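Possible thiamine biosynthesis enzyme (Candida albicans, PDB 2X7Q) is of unknown function but has the two-domain fold of periplasmic binding proteins and probably binds a small ligand, perhaps one linked to thiamine biosynthesis. Local coordinates at residues Y197-V205 against T277-L286; N154-V162 against F174-Y184. The protein carries 1 engineered substitution. One frame throughout, in Å; residues are numbered along the deposited sequence.

The two contacts follow one another along the chain: contact 2 is complete at Tyr184, and contact 1 starts at Tyr197. Their centres lie 23 Å apart, with nearest atoms about 7 Å from each other and no touch. Contact 2 belongs to the domain of the sheet 148-151, 120-123, 173-177, 100-106, 190-197. Contact 1 starts where strand 190-197 leaves that sheet and runs into strand 203-208 of the other one, so 197-205 is one of the connections between the domains; helix 275-289 packs against it. Both sheets have the 2-1-3-n-4 strand order of type II periplasmic binding proteins, in which such connections commonly form the hinge between the lobes.

Contact 1. Residues Y197-V205 against T277-L286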
loop_
_atom_site.group_PDB
_atom_site.type_symbol
_atom_site.label_atom_id
_atom_site.label_comp_id
_atom_site.label_asym_id
_atom_site.label_seq_id
_atom_site.Cartn_x
_atom_site.Cartn_y
_atom_site.Cartn_z
ATOM N N TYR A 197 9.243 5.914 8.351
ATOM C CA TYR A 197 8.159 6.398 7.507
ATOM C C TYR A 197 8.537 6.311 6.036
ATOM O O TYR A 197 9.719 6.338 5.686
ATOM C CB TYR A 197 7.815 7.850 7.853
ATOM C CG TYR A 197 7.164 8.042 9.205
ATOM C CD1 TYR A 197 5.792 7.900 9.364
ATOM C CD2 TYR A 197 7.921 8.381 10.316
ATOM C CE1 TYR A 197 5.194 8.078 10.599
ATOM C CE2 TYR A 197 7.335 8.562 11.553
ATOM C CZ TYR A 197 5.970 8.411 11.690
ATOM O OH TYR A 197 5.381 8.590 12.920
ATOM N N THR A 198 7.531 6.210 5.176
ATOM C CA THR A 198 7.752 6.295 3.741
ATOM C C THR A 198 7.854 7.765 3.352
ATOM O O THR A 198 7.011 8.572 3.745
ATOM C CB THR A 198 6.607 5.637 2.948
ATOM O OG1 THR A 198 5.377 6.320 3.220
ATOM C CG2 THR A 198 6.465 4.171 3.332
ATOM N N PRO A 199 8.898 8.123 2.589
ATOM C CA PRO A 199 9.077 9.514 2.161
ATOM C C PRO A 199 7.929 9.979 1.272
ATOM O O PRO A 199 7.780 11.177 1.034
ATOM C CB PRO A 199 10.373 9.467 1.346
ATOM C CG PRO A 199 11.076 8.229 1.797
ATOM C CD PRO A 199 9.999 7.253 2.140
ATOM N N TRP A 200 7.122 9.034 0.798
ATOM C CA TRP A 200 6.060 9.332 -0.157
ATOM C C TRP A 200 4.678 9.023 0.408
ATOM O O TRP A 200 4.553 8.359 1.438
ATOM C CB TRP A 200 6.275 8.516 -1.432
ATOM C CG TRP A 200 6.488 7.058 -1.157
ATOM C CD1 TRP A 200 5.526 6.122 -0.918
ATOM C CD2 TRP A 200 7.747 6.371 -1.085
ATOM N NE1 TRP A 200 6.107 4.893 -0.704
ATOM C CE2 TRP A 200 7.463 5.020 -0.801
ATOM C CE3 TRP A 200 9.076 6.768 -1.236
ATOM C CZ2 TRP A 200 8.472 4.064 -0.666
ATOM C CZ3 TRP A 200 10.072 5.818 -1.100
ATOM C CH2 TRP A 200 9.765 4.482 -0.818
ATOM N N SER A 201 3.642 9.509 -0.271
ATOM C CA SER A 201 2.269 9.139 0.057
ATOM C C SER A 201 2.135 7.627 -0.090
ATOM O O SER A 201 2.681 7.042 -1.021
ATOM C CB SER A 201 1.278 9.861 -0.855
ATOM O OG SER A 201 1.330 11.263 -0.652
ATOM N N SER A 202 1.404 6.999 0.826
ATOM C CA SER A 202 1.435 5.543 0.957
ATOM C C SER A 202 0.541 4.757 -0.005
ATOM O O SER A 202 0.900 3.655 -0.419
ATOM C CB SER A 202 1.141 5.134 2.402
ATOM O OG SER A 202 -0.075 5.690 2.858
ATOM N N TRP A 203 -0.615 5.310 -0.360
ATOM C CA TRP A 203 -1.583 4.565 -1.162
ATOM C C TRP A 203 -2.026 5.295 -2.428
ATOM O O TRP A 203 -2.182 6.517 -2.432
ATOM C CB TRP A 203 -2.798 4.200 -0.307
ATOM C CG TRP A 203 -2.474 3.247 0.805
ATOM C CD1 TRP A 203 -1.867 3.546 1.988
ATOM C CD2 TRP A 203 -2.742 1.836 0.838
ATOM N NE1 TRP A 203 -1.739 2.412 2.754
ATOM C CE2 TRP A 203 -2.265 1.354 2.072
ATOM C CE3 TRP A 203 -3.333 0.945 -0.060
ATOM C CZ2 TRP A 203 -2.369 0.006 2.429
ATOM C CZ3 TRP A 203 -3.433 -0.389 0.300
ATOM C CH2 TRP A 203 -2.953 -0.845 1.532
ATOM N N VAL A 204 -2.232 4.530 -3.496
ATOM C CA VAL A 204 -2.676 5.082 -4.771
ATOM C C VAL A 204 -3.726 4.181 -5.410
ATOM O O VAL A 204 -3.865 3.013 -5.041
ATOM C CB VAL A 204 -1.506 5.246 -5.759
ATOM C CG1 VAL A 204 -0.489 6.243 -5.231
ATOM C CG2 VAL A 204 -0.853 3.898 -6.033
ATOM N N VAL A 205 -4.466 4.732 -6.367
ATOM C CA VAL A 205 -5.447 3.957 -7.115
ATOM C C VAL A 205 -4.883 3.622 -8.493
ATOM O O VAL A 205 -4.548 4.520 -9.266
ATOM C CB VAL A 205 -6.770 4.727 -7.279
ATOM C CG1 VAL A 205 -7.756 3.921 -8.113
ATOM C CG2 VAL A 205 -7.360 5.059 -5.918
ATOM N N THR A 277 5.536 13.980 -4.674
ATOM C CA THR A 277 5.511 12.975 -3.614
ATOM C C THR A 277 5.256 11.561 -4.131
ATOM O O THR A 277 5.805 10.595 -3.601
ATOM C CB THR A 277 4.465 13.318 -2.530
ATOM O OG1 THR A 277 4.551 12.369 -1.461
ATOM C CG2 THR A 277 3.060 13.290 -3.110
ATOM N N ILE A 278 4.426 11.442 -5.165
ATOM C CA ILE A 278 4.081 10.135 -5.721
ATOM C C ILE A 278 5.158 9.600 -6.664
ATOM O O ILE A 278 5.460 8.405 -6.661
ATOM C CB ILE A 278 2.732 10.175 -6.469
ATOM C CG1 ILE A 278 1.585 10.443 -5.491
ATOM C CG2 ILE A 278 2.496 8.872 -7.214
ATOM C CD1 ILE A 278 1.392 9.358 -4.453
ATOM N N VAL A 279 5.739 10.489 -7.464
ATOM C CA VAL A 279 6.725 10.091 -8.467
ATOM C C VAL A 279 8.161 10.450 -8.081
ATOM O O VAL A 279 9.010 9.570 -7.919
ATOM C CB VAL A 279 6.410 10.719 -9.833
ATOM C CG1 VAL A 279 7.518 10.405 -10.832
ATOM C CG2 VAL A 279 5.068 10.230 -10.335
ATOM N N VAL A 280 8.429 11.745 -7.936
ATOM C CA VAL A 280 9.785 12.234 -7.689
ATOM C C VAL A 280 10.454 11.575 -6.481
ATOM O O VAL A 280 11.475 10.902 -6.622
ATOM C CB VAL A 280 9.815 13.767 -7.512
ATOM C CG1 VAL A 280 11.224 14.234 -7.180
ATOM C CG2 VAL A 280 9.299 14.454 -8.762
ATOM N N LYS A 281 9.875 11.767 -5.299
ATOM C CA LYS A 281 10.440 11.218 -4.068
ATOM C C LYS A 281 10.560 9.695 -4.129
ATOM O O LYS A 281 11.543 9.124 -3.657
ATOM C CB LYS A 281 9.601 11.627 -2.852
ATOM C CG LYS A 281 9.437 13.131 -2.668
ATOM C CD LYS A 281 8.510 13.451 -1.500
ATOM C CE LYS A 281 9.244 13.445 -0.163
ATOM N NZ LYS A 281 10.035 14.690 0.060
ATOM N N THR A 282 9.557 9.041 -4.709
ATOM C CA THR A 282 9.543 7.583 -4.793
ATOM C C THR A 282 10.710 7.049 -5.622
ATOM O O THR A 282 11.434 6.154 -5.186
ATOM C CB THR A 282 8.219 7.056 -5.380
ATOM O OG1 THR A 282 7.122 7.515 -4.582
ATOM C CG2 THR A 282 8.217 5.535 -5.411
ATOM N N LYS A 283 10.890 7.610 -6.815
ATOM C CA LYS A 283 11.939 7.162 -7.730
ATOM C C LYS A 283 13.331 7.499 -7.197
ATOM O O LYS A 283 14.248 6.681 -7.271
ATOM C CB LYS A 283 11.750 7.784 -9.118
ATOM C CG LYS A 283 12.196 9.239 -9.204
ATOM C CD LYS A 283 11.964 9.843 -10.583
ATOM C CE LYS A 283 12.531 11.253 -10.658
ATOM N NZ LYS A 283 11.703 12.162 -11.492
ATOM N N ASP A 284 13.477 8.706 -6.659
ATOM C CA ASP A 284 14.763 9.174 -6.153
ATOM C C ASP A 284 15.208 8.378 -4.930
ATOM O O ASP A 284 16.398 8.130 -4.740
ATOM C CB ASP A 284 14.703 10.668 -5.821
ATOM C CG ASP A 284 14.607 11.537 -7.059
ATOM O OD1 ASP A 284 14.704 10.995 -8.179
ATOM O OD2 ASP A 284 14.435 12.766 -6.913
ATOM N N THR A 285 14.248 7.975 -4.103
ATOM C CA THR A 285 14.554 7.197 -2.907
ATOM C C THR A 285 14.940 5.766 -3.266
ATOM O O THR A 285 15.947 5.246 -2.786
ATOM C CB THR A 285 13.370 7.168 -1.922
ATOM O OG1 THR A 285 13.095 8.498 -1.464
ATOM C CG2 THR A 285 13.693 6.286 -0.727
ATOM N N LEU A 286 14.137 5.135 -4.117
ATOM C CA LEU A 286 14.392 3.762 -4.542
ATOM C C LEU A 286 15.690 3.651 -5.337
ATOM O O LEU A 286 16.499 2.753 -5.101
ATOM C CB LEU A 286 13.221 3.225 -5.367
ATOM C CG LEU A 286 11.873 3.138 -4.650
ATOM C CD1 LEU A 286 10.805 2.563 -5.573
ATOM C CD2 LEU A 286 11.992 2.313 -3.383
#
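Trp200 lays its indole across helix 277-286 and makes the largest single share of the contact. Its CG sits between the backbone N and the carbonyl carbon (chi1 51°), which brings the ring back over its own chain: Thr198 CB and Pro199 CD lie over one face, Thr282 over the other. Thr285 CB meets the rim in the ring plane, 3.7 Å from Trp200 CZ3, and Leu286 CD2 comes obliquely to within 4.0 Å of Trp200 CH2. At the turn of helix nearest the loop, Ser201 N donates to Thr277 OG1 at 3.2 Å, a somewhat bent bond (141°). Beyond it Ile278 CD1 touches Ser201 CB at 3.6 Å and meets Val204 CG1 tip to tip at 3.7 Å.

A second shell sets these groups. Thr282 OG1 and Thr285 OG1 bond back to the carbonyls of Ile278 and Lys281, fixing their rotation, while Thr198 OG1 holds Trp200 O at 2.8 Å. Glu75, on helix 74-82, takes the indole NE1. Lys96 O, in the other connection between the domains, binds Ser201 OG. Helix 275-289 thus covers the crossing into strand 203-208, with helices 74-82 and 129-141 and strand 88-95 also against it.

Contact 2. Residues N154-V162 against F174-Y184; sequences NFKNLRDSV and FMWEYFTSKKY
Phe155 and Trp176 lie almost parallel, in an offset stack: the phenyl and the five-membered ring have planes 8° apart and centroids 4.1 Å apart. Phe155 reaches the strand from the first turn of its helix because its CG points away from the backbone N, beside the carbonyl carbon, and its edge, at CE2, comes 3.6 Å from Phe174 CE2. Tyr184 approaches the same ring obliquely, its plane steeply turned, and Tyr184 CE2 is 3.5 Å from Phe155 CE1. Phe155, Trp176 and Tyr184 together make an aromatic cluster.

Phe174 is covered differently. Leu158 CB stands over the centre of its face, a CH-pi contact of 3.9 Å from that CB to the centroid of the Phe174 ring, and Val162 CG1 meets its edge in plane. Leu158 CD1 goes to the benzo part of Trp176, 3.6 Å from CZ3. Here helix 155-162 lies on the sheet of its domain as the helix of a beta-alpha-beta crossover, which leads from strand 148-151 past 120-123 to the parallel strand 173-177; helix and strand segments run at 140°.

Arg159 bends at chi3 and spreads its guanidinium flat over Tyr184, planes 9° apart, with Arg159 CZ 3.6 Å from the ring centroid: a cation-pi stack, extended by Arg159 CD over the same face. Its NH1 also sits above the rim of Phe155, on the face turned away from Trp176. A salt bridge from NE to Glu189 helps fix the group's rotation, and probably balances its charge.

Both helices begin with a side-chain cap: Asn154 OD1 accepts from Asn157 N at 2.8 Å, and the Glu177 carboxylate caps by accepting from Phe179 N and, weakly, Thr180 N, and its OE1 also takes Thr180 OG1 on the anti lone pair.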
loop_
_atom_site.group_PDB
_atom_site.type_symbol
_atom_site.label_atom_id
_atom_site.label_comp_id
_atom_site.label_asym_id
_atom_site.label_seq_id
_atom_site.Cartn_x
_atom_site.Cartn_y
_atom_site.Cartn_z
ATOM N N ASN A 154 3.526 -15.081 4.672
ATOM C CA ASN A 154 2.534 -14.407 5.507
ATOM C C ASN A 154 3.079 -13.774 6.790
ATOM O O ASN A 154 4.236 -13.982 7.163
ATOM C CB ASN A 154 1.364 -15.347 5.827
ATOM C CG ASN A 154 1.798 -16.581 6.587
ATOM O OD1 ASN A 154 2.283 -16.493 7.714
ATOM N ND2 ASN A 154 1.616 -17.745 5.976
ATOM N N PHE A 155 2.221 -13.012 7.461
ATOM C CA PHE A 155 2.598 -12.259 8.653
ATOM C C PHE A 155 2.978 -13.153 9.830
ATOM O O PHE A 155 3.929 -12.859 10.555
ATOM C CB PHE A 155 1.466 -11.307 9.054
ATOM C CG PHE A 155 1.805 -10.408 10.210
ATOM C CD1 PHE A 155 0.843 -10.072 11.147
ATOM C CD2 PHE A 155 3.084 -9.899 10.358
ATOM C CE1 PHE A 155 1.150 -9.242 12.211
ATOM C CE2 PHE A 155 3.397 -9.072 11.421
ATOM C CZ PHE A 155 2.428 -8.744 12.348
ATOM N N LYS A 156 2.235 -14.239 10.019
ATOM C CA LYS A 156 2.505 -15.153 11.124
ATOM C C LYS A 156 3.865 -15.829 10.967
ATOM O O LYS A 156 4.650 -15.889 11.915
ATOM C CB LYS A 156 1.408 -16.213 11.246
ATOM C CG LYS A 156 1.626 -17.179 12.407
ATOM C CD LYS A 156 0.554 -18.257 12.463
ATOM C CE LYS A 156 0.802 -19.216 13.621
ATOM N N ASN A 157 4.134 -16.342 9.770
ATOM C CA ASN A 157 5.417 -16.967 9.478
ATOM C C ASN A 157 6.579 -16.017 9.760
ATOM O O ASN A 157 7.646 -16.441 10.198
ATOM C CB ASN A 157 5.465 -17.447 8.024
ATOM C CG ASN A 157 4.651 -18.700 7.795
ATOM O OD1 ASN A 157 4.157 -19.310 8.741
ATOM N ND2 ASN A 157 4.511 -19.095 6.534
ATOM N N LEU A 158 6.362 -14.731 9.505
ATOM C CA LEU A 158 7.371 -13.713 9.773
ATOM C C LEU A 158 7.657 -13.607 11.267
ATOM O O LEU A 158 8.805 -13.468 11.677
ATOM C CB LEU A 158 6.928 -12.357 9.221
ATOM C CG LEU A 158 6.942 -12.205 7.699
ATOM C CD1 LEU A 158 6.222 -10.936 7.273
ATOM C CD2 LEU A 158 8.370 -12.217 7.168
ATOM N N ARG A 159 6.604 -13.679 12.077
ATOM C CA ARG A 159 6.749 -13.613 13.527
ATOM C C ARG A 159 7.417 -14.872 14.067
ATOM O O ARG A 159 8.276 -14.799 14.942
ATOM C CB ARG A 159 5.390 -13.406 14.199
ATOM C CG ARG A 159 4.670 -12.134 13.781
ATOM C CD ARG A 159 3.530 -11.811 14.733
ATOM N NE ARG A 159 2.610 -12.933 14.892
ATOM C CZ ARG A 159 1.529 -13.124 14.141
ATOM N NH1 ARG A 159 1.231 -12.267 13.177
ATOM N NH2 ARG A 159 0.745 -14.171 14.355
ATOM N N ASP A 160 7.017 -16.026 13.545
ATOM C CA ASP A 160 7.606 -17.295 13.960
ATOM C C ASP A 160 9.076 -17.365 13.554
ATOM O O ASP A 160 9.905 -17.922 14.273
ATOM C CB ASP A 160 6.838 -18.471 13.355
ATOM C CG ASP A 160 5.442 -18.611 13.925
ATOM O OD1 ASP A 160 5.129 -17.920 14.917
ATOM O OD2 ASP A 160 4.657 -19.419 13.387
ATOM N N SER A 161 9.395 -16.790 12.399
ATOM C CA SER A 161 10.760 -16.804 11.885
ATOM C C SER A 161 11.729 -16.058 12.796
ATOM O O SER A 161 12.774 -16.590 13.167
ATOM C CB SER A 161 10.801 -16.206 10.482
ATOM O OG SER A 161 12.125 -16.155 9.993
ATOM N N VAL A 162 11.377 -14.828 13.154
ATOM C CA VAL A 162 12.227 -14.014 14.015
ATOM C C VAL A 162 12.303 -14.593 15.423
ATOM O O VAL A 162 13.194 -14.248 16.199
ATOM C CB VAL A 162 11.750 -12.551 14.075
ATOM C CG1 VAL A 162 11.944 -11.874 12.726
ATOM C CG2 VAL A 162 10.296 -12.481 14.512
ATOM N N PHE A 174 12.023 -8.424 10.459
ATOM C CA PHE A 174 11.142 -8.187 9.323
ATOM C C PHE A 174 10.458 -6.836 9.500
ATOM O O PHE A 174 10.454 -6.277 10.596
ATOM C CB PHE A 174 10.103 -9.304 9.200
ATOM C CG PHE A 174 9.081 -9.311 10.303
ATOM C CD1 PHE A 174 9.326 -9.983 11.490
ATOM C CD2 PHE A 174 7.871 -8.654 10.150
ATOM C CE1 PHE A 174 8.386 -9.995 12.505
ATOM C CE2 PHE A 174 6.929 -8.661 11.160
ATOM C CZ PHE A 174 7.187 -9.331 12.339
HETATM N N MSE A 175 9.883 -6.310 8.427
HETATM C CA MSE A 175 9.224 -5.012 8.488
HETATM C C MSE A 175 7.740 -5.131 8.145
HETATM O O MSE A 175 7.364 -5.779 7.164
HETATM C CB MSE A 175 9.914 -4.016 7.553
HETATM C CG MSE A 175 11.387 -3.824 7.844
HETATM SE SE MSE A 175 12.249 -2.575 6.636
HETATM C CE MSE A 175 11.127 -1.026 6.958
ATOM N N TRP A 176 6.899 -4.502 8.958
ATOM C CA TRP A 176 5.456 -4.575 8.769
ATOM C C TRP A 176 4.800 -3.304 9.293
ATOM O O TRP A 176 5.362 -2.615 10.145
ATOM C CB TRP A 176 4.897 -5.802 9.491
ATOM C CG TRP A 176 3.706 -6.412 8.819
ATOM C CD1 TRP A 176 2.406 -6.335 9.222
ATOM C CD2 TRP A 176 3.708 -7.198 7.617
ATOM N NE1 TRP A 176 1.598 -7.025 8.349
ATOM C CE2 TRP A 176 2.371 -7.559 7.359
ATOM C CE3 TRP A 176 4.710 -7.625 6.742
ATOM C CZ2 TRP A 176 2.014 -8.334 6.253
ATOM C CZ3 TRP A 176 4.350 -8.393 5.648
ATOM C CH2 TRP A 176 3.014 -8.739 5.413
ATOM N N GLU A 177 3.616 -2.991 8.779
ATOM C CA GLU A 177 2.902 -1.791 9.200
ATOM C C GLU A 177 2.784 -1.754 10.722
ATOM O O GLU A 177 2.446 -2.757 11.351
ATOM C CB GLU A 177 1.523 -1.726 8.540
ATOM C CG GLU A 177 0.831 -0.377 8.673
ATOM C CD GLU A 177 0.207 -0.175 10.040
ATOM O OE1 GLU A 177 -0.595 -1.037 10.461
ATOM O OE2 GLU A 177 0.519 0.843 10.692
ATOM N N TYR A 178 3.076 -0.596 11.306
ATOM C CA TYR A 178 3.149 -0.455 12.759
ATOM C C TYR A 178 1.896 -0.915 13.498
ATOM O O TYR A 178 1.950 -1.851 14.293
ATOM C CB TYR A 178 3.478 0.990 13.149
ATOM C CG TYR A 178 3.396 1.246 14.638
ATOM C CD1 TYR A 178 4.353 0.731 15.505
ATOM C CD2 TYR A 178 2.364 2.005 15.177
ATOM C CE1 TYR A 178 4.282 0.960 16.864
ATOM C CE2 TYR A 178 2.285 2.238 16.537
ATOM C CZ TYR A 178 3.247 1.712 17.376
ATOM O OH TYR A 178 3.175 1.940 18.733
ATOM N N PHE A 179 0.776 -0.245 13.249
ATOM C CA PHE A 179 -0.454 -0.524 13.987
ATOM C C PHE A 179 -0.942 -1.956 13.801
ATOM O O PHE A 179 -1.706 -2.468 14.616
ATOM C CB PHE A 179 -1.553 0.474 13.617
ATOM C CG PHE A 179 -1.292 1.868 14.112
ATOM C CD1 PHE A 179 -1.588 2.219 15.419
ATOM C CD2 PHE A 179 -0.746 2.825 13.274
ATOM C CE1 PHE A 179 -1.345 3.500 15.878
ATOM C CE2 PHE A 179 -0.500 4.107 13.725
ATOM C CZ PHE A 179 -0.801 4.446 15.029
ATOM N N THR A 180 -0.497 -2.598 12.727
ATOM C CA THR A 180 -0.838 -3.991 12.478
ATOM C C THR A 180 0.037 -4.904 13.333
ATOM O O THR A 180 -0.360 -6.012 13.690
ATOM C CB THR A 180 -0.669 -4.355 10.988
ATOM O OG1 THR A 180 -1.503 -3.507 10.189
ATOM C CG2 THR A 180 -1.049 -5.806 10.741
ATOM N N SER A 181 1.230 -4.418 13.664
ATOM C CA SER A 181 2.189 -5.179 14.455
ATOM C C SER A 181 2.081 -4.845 15.939
ATOM O O SER A 181 2.595 -5.574 16.787
ATOM C CB SER A 181 3.614 -4.890 13.976
ATOM O OG SER A 181 3.757 -5.125 12.586
ATOM N N LYS A 182 1.411 -3.739 16.244
ATOM C CA LYS A 182 1.326 -3.250 17.614
ATOM C C LYS A 182 0.736 -4.292 18.558
ATOM O O LYS A 182 1.197 -4.442 19.688
ATOM C CB LYS A 182 0.516 -1.954 17.670
ATOM C CG LYS A 182 0.565 -1.251 19.016
ATOM C CD LYS A 182 -0.133 0.097 18.961
ATOM C CE LYS A 182 0.073 0.877 20.247
ATOM N NZ LYS A 182 -0.469 0.163 21.432
ATOM N N LYS A 183 -0.280 -5.008 18.087
ATOM C CA LYS A 183 -0.913 -6.054 18.881
ATOM C C LYS A 183 0.111 -7.051 19.414
ATOM O O LYS A 183 0.016 -7.500 20.556
ATOM C CB LYS A 183 -1.968 -6.797 18.057
ATOM C CG LYS A 183 -2.467 -8.079 18.715
ATOM C CD LYS A 183 -3.391 -8.855 17.785
ATOM C CE LYS A 183 -3.824 -10.178 18.397
ATOM N NZ LYS A 183 -4.743 -10.936 17.509
ATOM N N TYR A 184 1.092 -7.390 18.584
ATOM C CA TYR A 184 2.064 -8.418 18.938
ATOM C C TYR A 184 3.254 -7.864 19.716
ATOM O O TYR A 184 4.080 -8.623 20.218
ATOM C CB TYR A 184 2.518 -9.181 17.690
ATOM C CG TYR A 184 1.379 -9.891 16.994
ATOM C CD1 TYR A 184 0.962 -11.149 17.410
ATOM C CD2 TYR A 184 0.708 -9.294 15.935
ATOM C CE1 TYR A 184 -0.085 -11.797 16.780
ATOM C CE2 TYR A 184 -0.339 -9.934 15.298
ATOM C CZ TYR A 184 -0.731 -11.185 15.724
ATOM O OH TYR A 184 -1.772 -11.828 15.096
#